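PDB 3JS3: 3-dehydroquinate dehydratase from Clostridium difficile, which catalyses the cis-dehydration of 3-dehydroquinate to 3-dehydroshikimate through an imine with an active-site lysine, the third step of the chorismate pathway. Local coordinates for residues I49-D54 and L81-R86; E57-I62 and G92-S97; K183-L188 and T206-G211. One frame throughout, in Å; residues are numbered along the deposited sequence. Where two conformers were deposited one is given.

Contact 1: residues I49-D54 and L81-R86; sequences IEWRVD and LLFTFR. With DHS (3-amino-4,5-dihydroxy-cyclohex-1-enecarboxylate), chain E.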
loop_
_atom_site.group_PDB
_atom_site.type_symbol
_atom_site.label_atom_id
_atom_site.label_comp_id
_atom_site.label_asym_id
_atom_site.label_seq_id
_atom_site.Cartn_x
_atom_site.Cartn_y
_atom_site.Cartn_z
ATOM N N ILE A 49 -4.061 12.296 19.013
ATOM C CA ILE A 49 -4.993 11.369 19.671
ATOM C C ILE A 49 -6.384 11.911 19.404
ATOM O O ILE A 49 -6.597 13.125 19.481
ATOM C CB ILE A 49 -4.772 11.296 21.196
ATOM C CG1 ILE A 49 -3.490 10.539 21.518
ATOM C CG2 ILE A 49 -5.933 10.588 21.900
ATOM C CD1 ILE A 49 -3.115 10.581 23.012
ATOM N N GLU A 50 -7.310 11.024 19.033
ATOM C CA GLU A 50 -8.710 11.389 18.810
ATOM C C GLU A 50 -9.562 10.831 19.930
ATOM O O GLU A 50 -9.522 9.623 20.203
ATOM C CB GLU A 50 -9.264 10.803 17.501
ATOM C CG GLU A 50 -10.791 11.065 17.288
ATOM C CD GLU A 50 -11.384 10.439 15.980
ATOM O OE1 GLU A 50 -11.091 9.281 15.656
ATOM O OE2 GLU A 50 -12.206 11.085 15.325
ATOM N N TRP A 51 -10.327 11.685 20.593
ATOM C CA TRP A 51 -11.243 11.172 21.587
ATOM C C TRP A 51 -12.611 10.984 20.927
ATOM O O TRP A 51 -13.307 11.947 20.579
ATOM C CB TRP A 51 -11.283 12.039 22.851
ATOM C CG TRP A 51 -12.245 11.525 23.877
ATOM C CD1 TRP A 51 -12.604 10.238 24.073
ATOM C CD2 TRP A 51 -12.903 12.283 24.901
ATOM N NE1 TRP A 51 -13.493 10.144 25.104
ATOM C CE2 TRP A 51 -13.682 11.383 25.643
ATOM C CE3 TRP A 51 -12.915 13.634 25.250
ATOM C CZ2 TRP A 51 -14.479 11.786 26.714
ATOM C CZ3 TRP A 51 -13.713 14.045 26.315
ATOM C CH2 TRP A 51 -14.488 13.121 27.030
ATOM N N ARG A 52 -12.951 9.723 20.680
ATOM C CA ARG A 52 -14.243 9.371 20.115
ATOM C C ARG A 52 -15.254 9.361 21.261
ATOM O O ARG A 52 -15.658 8.321 21.764
ATOM C CB ARG A 52 -14.173 8.035 19.380
ATOM C CG ARG A 52 -13.628 8.136 17.976
ATOM C CD ARG A 52 -14.617 8.828 17.080
ATOM N NE ARG A 52 -15.886 8.094 17.111
ATOM C CZ ARG A 52 -16.138 7.002 16.382
ATOM N NH1 ARG A 52 -15.226 6.505 15.547
ATOM N NH2 ARG A 52 -17.303 6.411 16.473
ATOM N N VAL A 53 -15.662 10.555 21.650
ATOM C CA VAL A 53 -16.583 10.740 22.759
ATOM C C VAL A 53 -17.946 10.056 22.601
ATOM O O VAL A 53 -18.620 9.793 23.597
ATOM C CB VAL A 53 -16.768 12.247 23.071
ATOM C CG1 VAL A 53 -17.510 12.946 21.940
ATOM C CG2 VAL A 53 -17.497 12.420 24.401
ATOM N N ASP A 54 -18.359 9.748 21.368
ATOM C CA ASP A 54 -19.630 9.059 21.171
ATOM C C ASP A 54 -19.662 7.743 21.923
ATOM O O ASP A 54 -20.743 7.212 22.162
ATOM C CB ASP A 54 -19.997 8.821 19.691
ATOM C CG ASP A 54 -18.849 8.235 18.860
ATOM O OD1 ASP A 54 -17.865 8.949 18.648
ATOM O OD2 ASP A 54 -18.954 7.107 18.336
ATOM N N LEU A 81 -4.853 16.917 20.391
ATOM C CA LEU A 81 -6.043 16.146 20.683
ATOM C C LEU A 81 -7.237 16.563 19.843
ATOM O O LEU A 81 -7.691 17.726 19.903
ATOM C CB LEU A 81 -6.393 16.296 22.139
ATOM C CG LEU A 81 -7.649 15.640 22.710
ATOM C CD1 LEU A 81 -7.585 14.116 22.649
ATOM C CD2 LEU A 81 -7.808 16.136 24.131
ATOM N N LEU A 82 -7.746 15.607 19.072
ATOM C CA LEU A 82 -8.937 15.804 18.253
ATOM C C LEU A 82 -10.163 15.343 19.063
ATOM O O LEU A 82 -10.160 14.241 19.615
ATOM C CB LEU A 82 -8.852 14.924 17.003
ATOM C CG LEU A 82 -10.096 14.854 16.088
ATOM C CD1 LEU A 82 -10.560 16.261 15.652
ATOM C CD2 LEU A 82 -9.829 13.967 14.838
ATOM N N PHE A 83 -11.217 16.146 19.097
ATOM C CA PHE A 83 -12.460 15.770 19.799
ATOM C C PHE A 83 -13.499 15.473 18.719
ATOM O O PHE A 83 -13.745 16.311 17.849
ATOM C CB PHE A 83 -12.904 16.945 20.662
ATOM C CG PHE A 83 -14.165 16.706 21.428
ATOM C CD1 PHE A 83 -15.349 17.278 21.030
ATOM C CD2 PHE A 83 -14.153 15.955 22.578
ATOM C CE1 PHE A 83 -16.487 17.071 21.742
ATOM C CE2 PHE A 83 -15.289 15.763 23.285
ATOM C CZ PHE A 83 -16.459 16.303 22.859
ATOM N N THR A 84 -14.092 14.288 18.771
ATOM C CA THR A 84 -15.071 13.862 17.775
ATOM C C THR A 84 -16.287 13.152 18.381
ATOM O O THR A 84 -16.138 12.178 19.112
ATOM C CB THR A 84 -14.417 12.844 16.796
ATOM O OG1 THR A 84 -13.194 13.382 16.272
ATOM C CG2 THR A 84 -15.361 12.436 15.606
ATOM N N PHE A 85 -17.480 13.672 18.127
ATOM C CA PHE A 85 -18.676 12.932 18.451
ATOM C C PHE A 85 -19.137 12.424 17.071
ATOM O O PHE A 85 -19.578 13.212 16.228
ATOM C CB PHE A 85 -19.780 13.760 19.085
ATOM C CG PHE A 85 -21.015 12.937 19.448
ATOM C CD1 PHE A 85 -21.214 12.493 20.747
ATOM C CD2 PHE A 85 -21.939 12.572 18.467
ATOM C CE1 PHE A 85 -22.327 11.734 21.083
ATOM C CE2 PHE A 85 -23.077 11.797 18.790
ATOM C CZ PHE A 85 -23.265 11.368 20.078
ATOM N N ARG A 86 -19.013 11.124 16.833
ATOM C CA ARG A 86 -19.428 10.534 15.558
ATOM C C ARG A 86 -20.912 10.204 15.665
ATOM O O ARG A 86 -21.285 9.400 16.514
ATOM C CB ARG A 86 -18.579 9.288 15.294
ATOM C CG ARG A 86 -18.878 8.548 14.028
ATOM C CD ARG A 86 -18.666 9.363 12.777
ATOM N NE ARG A 86 -17.301 9.878 12.602
ATOM C CZ ARG A 86 -16.952 11.160 12.572
ATOM N NH1 ARG A 86 -17.846 12.113 12.691
ATOM N NH2 ARG A 86 -15.683 11.494 12.390
HETATM C C1 DHS E . -11.830 7.010 10.858
HETATM C C3 DHS E . -12.551 9.390 11.215
HETATM C C4 DHS E . -12.444 9.150 12.733
HETATM C C5 DHS E . -12.684 7.698 13.113
HETATM C C6 DHS E . -11.730 6.804 12.335
HETATM C C7 DHS E . -11.371 5.903 10.009
HETATM C C2 DHS E . -12.260 8.173 10.350
HETATM O O2 DHS E . -13.410 9.984 13.366
HETATM O O3 DHS E . -12.415 7.409 14.491
HETATM O O4 DHS E . -11.862 5.697 8.866
HETATM O O5 DHS E . -10.488 5.147 10.472
#
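The F83 ring turns its edge to the face of W51 in an offset edge-to-face pair, the planes 68° apart, with F83 CE2 lying 3.7 Å from W51 CE3, while V53 CB rests over the centre of a W51 face. The two rings stand on adjacent parallel strands, 49-52 and 81-84, of the TIM barrel of this type I dehydroquinase. W51 and F83 point outward, where helices 62-76 and 98-110 respectively pack on them, which suits large apolar rings; E50, R52 and T84 point inward to the substrate site. D54 CB sits over the face of the F85 ring in a CH-pi contact. The guanidinium of R52 carries R86 CG over one face; at its edge D54 takes it side-on, R52 NE giving D54 OD1 a bond of 2.6 Å and R52 NH2 forming a salt bridge with D54 OD2, both through syn lone pairs. D54 OD1 accepts a second bond from R86 N, coming from above the carboxylate plane, so D54 holds the R52 guanidinium flat and ties it to the backbone at R86. The strands are joined by L82 N to I49 O, W51 N to L82 O and T84 N to W51 O. T84 CG2 lies over one face of the R86 guanidinium, toward its rim, and DHS O2 at its edge accepts from R86 NH2 at 2.9 Å; E120 and D118 add salt bridges. R52 NH1 donates to DHS O3, at the edge of its guanidinium. E50 takes DHS O3 on OE1 and DHS O2 on OE2, and T84 OG1 donates to the anti lone pair of E50 OE2 at 2.7 Å.

Contact 2: residues E57-I62 and G92-S97; sequences ENVENI and GEKLIS
Two connecting loops of the TIM barrel meet here, each running from a strand to the helix that follows it: 57-62 leads into helix 62-76, whereas helix 98-110 follows 92-97. Contact is made mainly by the long chain of K94, which passes V59 in the opposite direction. Its methylenes do the touching: K94 CD lies 3.3 Å from V59 CG1, tight for two carbons, and K94 CE is 3.8 Å from E57 CA. The chain runs extended until chi4 (-49°), bending only beyond the carbons that make these contacts. V59, second residue of the type I turn N58 to N61, points its branched side chain at the other loop and also packs on V53, F85 and L104; its carbonyl accepts from Y100 OH. E60 CG approaches I96 CG2 at 4.4 Å, a loose touch of aliphatic carbons on an exposed side chain. S97 caps the start of helix 98-110 through its OG. No hydrogen bond or salt bridge crosses between the loops. In the conformer given for E57, its carboxylate is too far from K94 NZ for a salt bridge, so any attraction is probably weak, and the contact depends chiefly on the aliphatic part of a lysine against valine and main chain.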
loop_
_atom_site.group_PDB
_atom_site.type_symbol
_atom_site.label_atom_id
_atom_site.label_comp_id
_atom_site.label_asym_id
_atom_site.label_seq_id
_atom_site.Cartn_x
_atom_site.Cartn_y
_atom_site.Cartn_z
ATOM N N GLU A 57 -20.148 6.681 27.905
ATOM C CA GLU A 57 -21.527 6.460 28.380
ATOM C C GLU A 57 -22.271 7.691 28.922
ATOM O O GLU A 57 -23.437 7.896 28.563
ATOM C CB GLU A 57 -21.610 5.246 29.322
ATOM C CG GLU A 57 -21.345 3.945 28.557
ATOM C CD GLU A 57 -21.483 2.684 29.388
ATOM O OE1 GLU A 57 -21.410 1.587 28.782
ATOM O OE2 GLU A 57 -21.661 2.781 30.624
ATOM N N ASN A 58 -21.623 8.523 29.742
ATOM C CA ASN A 58 -22.295 9.722 30.232
ATOM C C ASN A 58 -22.081 10.914 29.324
ATOM O O ASN A 58 -21.963 12.034 29.803
ATOM C CB ASN A 58 -21.845 10.071 31.666
ATOM C CG ASN A 58 -22.262 9.030 32.674
ATOM O OD1 ASN A 58 -22.648 7.918 32.312
ATOM N ND2 ASN A 58 -22.193 9.384 33.955
ATOM N N VAL A 59 -22.084 10.691 28.016
ATOM C CA VAL A 59 -21.810 11.768 27.061
ATOM C C VAL A 59 -22.862 12.890 27.056
ATOM O O VAL A 59 -22.549 14.015 26.667
ATOM C CB VAL A 59 -21.494 11.233 25.631
ATOM C CG1 VAL A 59 -22.594 10.364 25.125
ATOM C CG2 VAL A 59 -21.197 12.401 24.659
ATOM N N GLU A 60 -24.081 12.618 27.514
ATOM C CA GLU A 60 -25.104 13.675 27.583
ATOM C C GLU A 60 -24.881 14.646 28.771
ATOM O O GLU A 60 -25.496 15.704 28.842
ATOM C CB GLU A 60 -26.533 13.087 27.658
ATOM C CG GLU A 60 -26.988 12.386 26.387
ATOM C CD GLU A 60 -28.456 11.990 26.422
ATOM O OE1 GLU A 60 -28.778 10.911 25.910
ATOM O OE2 GLU A 60 -29.291 12.739 26.990
ATOM N N ASN A 61 -24.005 14.275 29.694
ATOM C CA ASN A 61 -23.712 15.104 30.883
ATOM C C ASN A 61 -22.425 15.871 30.587
ATOM O O ASN A 61 -21.321 15.327 30.656
ATOM C CB ASN A 61 -23.589 14.185 32.096
ATOM C CG ASN A 61 -23.236 14.908 33.377
ATOM O OD1 ASN A 61 -23.195 16.159 33.461
ATOM N ND2 ASN A 61 -22.984 14.109 34.411
ATOM N N ILE A 62 -22.580 17.135 30.230
ATOM C CA ILE A 62 -21.455 17.943 29.843
ATOM C C ILE A 62 -20.382 18.066 30.954
ATOM O O ILE A 62 -19.181 18.011 30.660
ATOM C CB ILE A 62 -21.914 19.325 29.295
ATOM C CG1 ILE A 62 -20.751 20.053 28.623
ATOM C CG2 ILE A 62 -22.486 20.181 30.375
ATOM C CD1 ILE A 62 -20.258 19.367 27.409
ATOM N N GLY A 92 -21.895 6.254 14.249
ATOM C CA GLY A 92 -21.936 6.352 15.702
ATOM C C GLY A 92 -22.958 5.380 16.264
ATOM O O GLY A 92 -23.716 4.799 15.517
ATOM N N GLU A 93 -22.969 5.210 17.587
ATOM C CA GLU A 93 -23.919 4.300 18.267
ATOM C C GLU A 93 -24.857 5.073 19.212
ATOM O O GLU A 93 -25.972 4.617 19.516
ATOM C CB GLU A 93 -23.154 3.225 19.056
ATOM C CG GLU A 93 -24.026 2.094 19.645
ATOM C CD GLU A 93 -24.613 1.177 18.582
ATOM O OE1 GLU A 93 -25.717 0.614 18.812
ATOM O OE2 GLU A 93 -23.975 1.034 17.518
ATOM N N LYS A 94 -24.401 6.227 19.693
ATOM C CA LYS A 94 -25.217 7.062 20.561
ATOM C C LYS A 94 -25.957 8.126 19.781
ATOM O O LYS A 94 -25.378 8.882 19.011
ATOM C CB LYS A 94 -24.393 7.715 21.672
ATOM C CG LYS A 94 -23.861 6.710 22.665
ATOM C CD LYS A 94 -23.235 7.356 23.892
ATOM C CE LYS A 94 -22.558 6.288 24.736
ATOM N NZ LYS A 94 -23.461 5.108 24.988
ATOM N N LEU A 95 -27.258 8.162 20.010
ATOM C CA LEU A 95 -28.146 9.107 19.387
ATOM C C LEU A 95 -28.267 10.323 20.310
ATOM O O LEU A 95 -28.411 10.177 21.521
ATOM C CB LEU A 95 -29.502 8.421 19.183
ATOM C CG LEU A 95 -30.671 9.192 18.587
ATOM C CD1 LEU A 95 -31.844 8.215 18.347
ATOM C CD2 LEU A 95 -31.097 10.350 19.506
ATOM N N ILE A 96 -28.168 11.518 19.738
ATOM C CA ILE A 96 -28.313 12.750 20.498
ATOM C C ILE A 96 -28.916 13.829 19.630
ATOM O O ILE A 96 -28.911 13.753 18.403
ATOM C CB ILE A 96 -26.964 13.314 21.081
ATOM C CG1 ILE A 96 -26.006 13.772 19.971
ATOM C CG2 ILE A 96 -26.291 12.302 21.996
ATOM C CD1 ILE A 96 -24.738 14.469 20.506
ATOM N N SER A 97 -29.422 14.848 20.298
ATOM C CA SER A 97 -30.001 15.989 19.644
ATOM C C SER A 97 -28.982 16.745 18.814
ATOM O O SER A 97 -27.785 16.683 19.078
ATOM C CB SER A 97 -30.505 16.956 20.698
ATOM O OG SER A 97 -30.714 18.228 20.120
#

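Contact 3: residues K183-L188 and T206-G211; sequences KDVLVL and TMSMSG. With DHS (3-amino-4,5-dihydroxy-cyclohex-1-enecarboxylate), chain E.
Helix 182-199 packs against strand 205-208 within a beta-alpha-beta unit of the TIM barrel, in which the helix returns the chain from strand 172-177 to the next parallel strand. The short segments run almost exactly antiparallel (175°), their axes 8.3 Å apart. L188 carries most of the packing. With CG anti to the backbone N (chi1 179°), its branch reaches the strand, where L188 CD1 lies 3.8 Å from T206 OG1 and 3.9 Å from S208 N, while L188 CG meets S208 CB at 4.0 Å. A leucine fits because its branched end spans T206, the M207 main chain and S208, where small side chains leave room for it to lie against the backbone. T206 OG1 is hydrogen-bonded to T192 OG1 further along the same helix, so a polar group is accommodated in this apolar layer. One turn before L188, V185 CG2 touches S208 OG at 3.6 Å. That hydroxyl also shares a water with D184 O: the water lies 2.7 Å from S208 OG and makes a weak bond to the carbonyl. M207 points away from the helix, into the active site; its CG, set between the backbone N and carbonyl carbon (chi1 51°), lies 3.6 Å from DHS O4, and the bends at chi2 and chi3 turn CE back to DHS, beside K174 and R217. Around the contact, V177 of strand 172-177 and S216 of helix 215-218 also touch L188, and F223 of the second subunit packs on V185.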
loop_
_atom_site.group_PDB
_atom_site.type_symbol
_atom_site.label_atom_id
_atom_site.label_comp_id
_atom_site.label_asym_id
_atom_site.label_seq_id
_atom_site.Cartn_x
_atom_site.Cartn_y
_atom_site.Cartn_z
ATOM N N LYS A 183 -11.795 -1.645 -7.758
ATOM C CA LYS A 183 -11.756 -0.411 -8.507
ATOM C C LYS A 183 -12.233 0.803 -7.674
ATOM O O LYS A 183 -11.736 1.902 -7.851
ATOM C CB LYS A 183 -12.588 -0.575 -9.785
ATOM C CG LYS A 183 -12.724 0.683 -10.650
ATOM C CD LYS A 183 -11.379 1.354 -10.932
ATOM C CE LYS A 183 -11.549 2.631 -11.758
ATOM N NZ LYS A 183 -10.276 3.417 -11.778
ATOM N N ASP A 184 -13.206 0.591 -6.787
ATOM C CA ASP A 184 -13.714 1.657 -5.940
ATOM C C ASP A 184 -12.591 2.197 -5.081
ATOM O O ASP A 184 -12.565 3.389 -4.786
ATOM C CB ASP A 184 -14.870 1.188 -5.042
ATOM C CG ASP A 184 -16.216 1.200 -5.748
ATOM O OD1 ASP A 184 -16.320 1.771 -6.851
ATOM O OD2 ASP A 184 -17.196 0.679 -5.166
ATOM N N VAL A 185 -11.670 1.321 -4.679
ATOM C CA VAL A 185 -10.553 1.737 -3.881
ATOM C C VAL A 185 -9.667 2.697 -4.680
ATOM O O VAL A 185 -9.208 3.704 -4.151
ATOM C CB VAL A 185 -9.710 0.543 -3.386
ATOM C CG1 VAL A 185 -8.455 1.068 -2.628
ATOM C CG2 VAL A 185 -10.558 -0.369 -2.495
ATOM N N LEU A 186 -9.442 2.375 -5.950
ATOM C CA LEU A 186 -8.613 3.199 -6.830
ATOM C C LEU A 186 -9.339 4.517 -7.145
ATOM O O LEU A 186 -8.700 5.572 -7.278
ATOM C CB LEU A 186 -8.286 2.448 -8.118
ATOM C CG LEU A 186 -7.587 1.088 -7.947
ATOM C CD1 LEU A 186 -7.445 0.391 -9.299
ATOM C CD2 LEU A 186 -6.225 1.251 -7.287
ATOM N N VAL A 187 -10.659 4.460 -7.274
ATOM C CA VAL A 187 -11.428 5.676 -7.488
ATOM C C VAL A 187 -11.150 6.673 -6.322
ATOM O O VAL A 187 -10.906 7.844 -6.578
ATOM C CB VAL A 187 -12.934 5.399 -7.621
ATOM C CG1 VAL A 187 -13.712 6.702 -7.748
ATOM C CG2 VAL A 187 -13.225 4.496 -8.847
ATOM N N LEU A 188 -11.163 6.186 -5.071
ATOM C CA LEU A 188 -10.875 7.006 -3.868
ATOM C C LEU A 188 -9.479 7.610 -3.948
ATOM O O LEU A 188 -9.286 8.783 -3.695
ATOM C CB LEU A 188 -11.016 6.162 -2.590
ATOM C CG LEU A 188 -10.755 6.772 -1.203
ATOM C CD1 LEU A 188 -9.262 6.880 -0.833
ATOM C CD2 LEU A 188 -11.457 8.119 -1.017
ATOM N N THR A 206 -8.398 11.343 3.594
ATOM C CA THR A 206 -9.293 10.446 2.886
ATOM C C THR A 206 -8.951 9.004 3.189
ATOM O O THR A 206 -7.814 8.668 3.447
ATOM C CB THR A 206 -9.172 10.576 1.360
ATOM O OG1 THR A 206 -7.932 10.000 0.934
ATOM C CG2 THR A 206 -9.302 12.037 0.891
ATOM N N MET A 207 -9.956 8.153 3.139
ATOM C CA MET A 207 -9.757 6.743 3.326
ATOM C C MET A 207 -10.841 5.913 2.643
ATOM O O MET A 207 -12.018 6.331 2.527
ATOM C CB MET A 207 -9.725 6.363 4.801
ATOM C CG MET A 207 -10.901 6.881 5.631
ATOM S SD MET A 207 -10.656 8.557 6.259
ATOM C CE MET A 207 -9.470 8.234 7.539
ATOM N N SER A 208 -10.425 4.728 2.210
ATOM C CA SER A 208 -11.324 3.731 1.647
ATOM C C SER A 208 -11.379 2.717 2.785
ATOM O O SER A 208 -10.338 2.177 3.203
ATOM C CB SER A 208 -10.740 3.138 0.378
ATOM O OG SER A 208 -11.611 2.199 -0.233
ATOM N N MET A 209 -12.576 2.508 3.322
ATOM C CA MET A 209 -12.798 1.598 4.444
ATOM C C MET A 209 -12.735 0.090 4.130
ATOM O O MET A 209 -12.717 -0.336 2.972
ATOM C CB MET A 209 -14.138 1.941 5.119
ATOM C CG MET A 209 -14.138 3.321 5.837
ATOM S SD MET A 209 -15.704 3.736 6.679
ATOM C CE MET A 209 -16.798 4.015 5.297
ATOM N N SER A 210 -12.700 -0.692 5.210
ATOM C CA SER A 210 -12.634 -2.151 5.211
ATOM C C SER A 210 -11.282 -2.677 4.769
ATOM O O SER A 210 -10.425 -1.922 4.280
ATOM C CB SER A 210 -13.721 -2.778 4.319
ATOM O OG SER A 210 -13.361 -2.666 2.961
ATOM N N GLY A 211 -11.112 -3.994 4.920
ATOM C CA GLY A 211 -9.883 -4.684 4.544
ATOM C C GLY A 211 -9.471 -4.433 3.103
ATOM O O GLY A 211 -8.283 -4.283 2.798
HETATM C C1 DHS E . -11.830 7.010 10.858
HETATM C C3 DHS E . -12.551 9.390 11.215
HETATM C C4 DHS E . -12.444 9.150 12.733
HETATM C C5 DHS E . -12.684 7.698 13.113
HETATM C C6 DHS E . -11.730 6.804 12.335
HETATM C C7 DHS E . -11.371 5.903 10.009
HETATM C C2 DHS E . -12.260 8.173 10.350
HETATM O O2 DHS E . -13.410 9.984 13.366
HETATM O O3 DHS E . -12.415 7.409 14.491
HETATM O O4 DHS E . -11.862 5.697 8.866
HETATM O O5 DHS E . -10.488 5.147 10.472
HETATM O O HOH W 1 -13.378 3.278 -1.963
#

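Overall arrangement
From the N terminus, the chain passes along strand 48-52 into the loop at 57-62, climbs helix 62-76, and returns as strand 81-84 before the loop at 92-97. Contact 1 closes the beta-alpha-beta unit between the two strands; contact 2 joins the loops that follow them. Their segments alternate, so the two contacts cross, and they touch where V53 meets V59 and F85 meets I96. Contact 3 comes later, in series, closing the loop made by the rest of helix 182-199 and the turn into strand 205-208. It lies about 23 Å from contact 1 between centres, yet both reach the same parallel sheet and border DHS, while contact 2 stays at the periphery.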